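Local coordinates for dihydroxyacetone kinase (Citrobacter freundii, PDB 1UN8), which phosphorylates dihydroxyacetone with ATP and a divalent metal ion, a step of glycerol fermentation, and works as a homodimer, at residues A[29-32]-A[38-41]. Sequence-based numbering, arbitrary orientation.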
ATOM      1  N   LEU A  29      22.532  -1.565   0.906  1.00 49.73           N
ATOM      2  CA  LEU A  29      22.142  -2.889   1.359  1.00 49.15           C
ATOM      3  C   LEU A  29      22.889  -3.967   0.594  1.00 49.31           C
ATOM      4  O   LEU A  29      23.209  -3.794  -0.575  1.00 51.80           O
ATOM      5  CB  LEU A  29      20.631  -3.070   1.179  1.00 49.00           C
ATOM      6  CG  LEU A  29      19.805  -1.929   1.785  1.00 49.58           C
ATOM      7  CD1 LEU A  29      18.358  -2.021   1.315  1.00 47.69           C
ATOM      8  CD2 LEU A  29      19.907  -1.967   3.307  1.00 48.11           C
ATOM      9  N   ALA A  30      23.159  -5.083   1.253  1.00 48.30           N
ATOM     10  CA  ALA A  30      23.856  -6.176   0.613  1.00 48.84           C
ATOM     11  C   ALA A  30      23.474  -7.500   1.252  1.00 49.66           C
ATOM     12  O   ALA A  30      23.309  -7.590   2.470  1.00 49.65           O
ATOM     13  CB  ALA A  30      25.364  -5.963   0.724  1.00 49.03           C
ATOM     14  N   ARG A  31      23.321  -8.531   0.436  1.00 49.82           N
ATOM     15  CA  ARG A  31      23.002  -9.832   0.990  1.00 52.19           C
ATOM     16  C   ARG A  31      24.303 -10.372   1.567  1.00 53.99           C
ATOM     17  O   ARG A  31      25.386  -9.928   1.192  1.00 55.68           O
ATOM     18  CB  ARG A  31      22.456 -10.775  -0.090  1.00 50.09           C
ATOM     19  CG  ARG A  31      21.140 -10.301  -0.683  1.00 49.49           C
ATOM     20  CD  ARG A  31      20.419 -11.386  -1.471  1.00 48.94           C
ATOM     21  NE  ARG A  31      20.096 -12.556  -0.658  1.00 48.44           N
ATOM     22  CZ  ARG A  31      19.185 -13.460  -0.998  1.00 49.39           C
ATOM     23  NH1 ARG A  31      18.510 -13.317  -2.127  1.00 49.31           N
ATOM     24  NH2 ARG A  31      18.952 -14.514  -0.221  1.00 50.89           N
ATOM     25  N   LEU A  32      24.196 -11.313   2.497  1.00 56.26           N
ATOM     26  CA  LEU A  32      25.370 -11.906   3.113  1.00 57.37           C
ATOM     27  C   LEU A  32      25.525 -13.308   2.544  1.00 58.40           C
ATOM     28  O   LEU A  32      24.594 -14.110   2.595  1.00 59.29           O
ATOM     29  CB  LEU A  32      25.183 -11.980   4.629  1.00 56.87           C
ATOM     30  CG  LEU A  32      26.388 -12.471   5.425  1.00 57.67           C
ATOM     31  CD1 LEU A  32      27.378 -11.332   5.574  1.00 57.19           C
ATOM     32  CD2 LEU A  32      25.950 -12.967   6.791  1.00 58.46           C
ATOM     33  N   ILE A  38      19.774 -19.478   4.898  1.00 53.14           N
ATOM     34  CA  ILE A  38      20.024 -18.336   5.765  1.00 52.09           C
ATOM     35  C   ILE A  38      19.812 -17.110   4.900  1.00 52.21           C
ATOM     36  O   ILE A  38      20.439 -16.971   3.849  1.00 53.47           O
ATOM     37  CB  ILE A  38      21.470 -18.348   6.340  1.00 52.61           C
ATOM     38  CG1 ILE A  38      21.546 -19.350   7.493  1.00 52.92           C
ATOM     39  CG2 ILE A  38      21.874 -16.970   6.841  1.00 50.57           C
ATOM     40  CD1 ILE A  38      22.550 -20.489   7.270  1.00 55.56           C
ATOM     41  N   ARG A  39      18.925 -16.224   5.340  1.00 51.35           N
ATOM     42  CA  ARG A  39      18.617 -15.024   4.574  1.00 50.31           C
ATOM     43  C   ARG A  39      18.884 -13.756   5.370  1.00 49.37           C
ATOM     44  O   ARG A  39      18.002 -13.222   6.041  1.00 49.32           O
ATOM     45  CB  ARG A  39      17.160 -15.098   4.094  1.00 50.90           C
ATOM     46  CG  ARG A  39      17.024 -15.860   2.771  1.00 53.45           C
ATOM     47  CD  ARG A  39      15.651 -16.466   2.557  1.00 55.90           C
ATOM     48  NE  ARG A  39      15.345 -17.388   3.643  1.00 59.48           N
ATOM     49  CZ  ARG A  39      14.657 -18.516   3.508  1.00 59.91           C
ATOM     50  NH1 ARG A  39      14.190 -18.891   2.324  1.00 58.89           N
ATOM     51  NH2 ARG A  39      14.438 -19.272   4.573  1.00 61.77           N
ATOM     52  N   ILE A  40      20.119 -13.277   5.271  1.00 48.17           N
ATOM     53  CA  ILE A  40      20.551 -12.086   5.979  1.00 47.74           C
ATOM     54  C   ILE A  40      20.898 -10.924   5.065  1.00 48.64           C
ATOM     55  O   ILE A  40      21.610 -11.083   4.072  1.00 48.96           O
ATOM     56  CB  ILE A  40      21.797 -12.379   6.825  1.00 48.05           C
ATOM     57  CG1 ILE A  40      21.559 -13.630   7.675  1.00 48.98           C
ATOM     58  CG2 ILE A  40      22.133 -11.161   7.668  1.00 45.51           C
ATOM     59  CD1 ILE A  40      22.460 -13.715   8.920  1.00 51.62           C
ATOM     60  N   VAL A  41      20.387  -9.750   5.405  1.00 49.26           N
ATOM     61  CA  VAL A  41      20.676  -8.555   4.638  1.00 50.41           C
ATOM     62  C   VAL A  41      21.448  -7.690   5.592  1.00 52.74           C
ATOM     63  O   VAL A  41      21.078  -7.560   6.756  1.00 53.13           O
ATOM     64  CB  VAL A  41      19.422  -7.795   4.218  1.00 50.03           C
ATOM     65  CG1 VAL A  41      19.815  -6.440   3.622  1.00 48.19           C
ATOM     66  CG2 VAL A  41      18.654  -8.608   3.198  1.00 50.03           C
TER
HETATM   67  O   HOH W   1      22.332 -14.367   3.988  1.00 50.49           O
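L32 N donates a hydrogen bond to I40 O across the two arms of a beta hairpin (3.0 Å, N-H...O angle 142°), the one direct backbone hydrogen bond between 29-32 and 38-41. Next to it R31 and V41 form an antiparallel non-hydrogen-bonded pair, where V41 CA makes a CA-H...O contact with A30 O at 3.5 Å. Toward the turn a water takes over: it accepts from I40 N (2.8 Å) and is hydrogen-bonded to L32 O (2.7 Å) and, at longer range, to I38 O, bridging the arms where the strands part.

Apolar contacts fall on both faces. L32 and I40 run side by side, CB to CB 4.1 Å; with CG anti to the backbone N (chi1 -175°), L32 brings CD2 alongside I40 CB and CD1, and both residues rest on helix 88-98. On the opposite face L29 CB meets V41 CG1 at 4.2 Å, beside helix 12-22.

Among the charged side chains, the bend of R31 at chi3 brings NH2 obliquely to R39 CG, 3.8 Å away. The two guanidinium planes are only 20° apart but do not stack, and R31 NH1 turns to D18, in a salt bridge, and to S14.

R31 and L32 also pair in parallel with a strand of the second subunit, while V41 bonds to A77, so the hairpin carries the sheet from the Dak1 domain across the dimer interface. Its chemistry implies direct pairing from R31 and V41 onward, which continues through the backbone bonds of A30 with V42, and a water-mediated join toward the turn, with D18 probably offsetting the charge of R31 near R39.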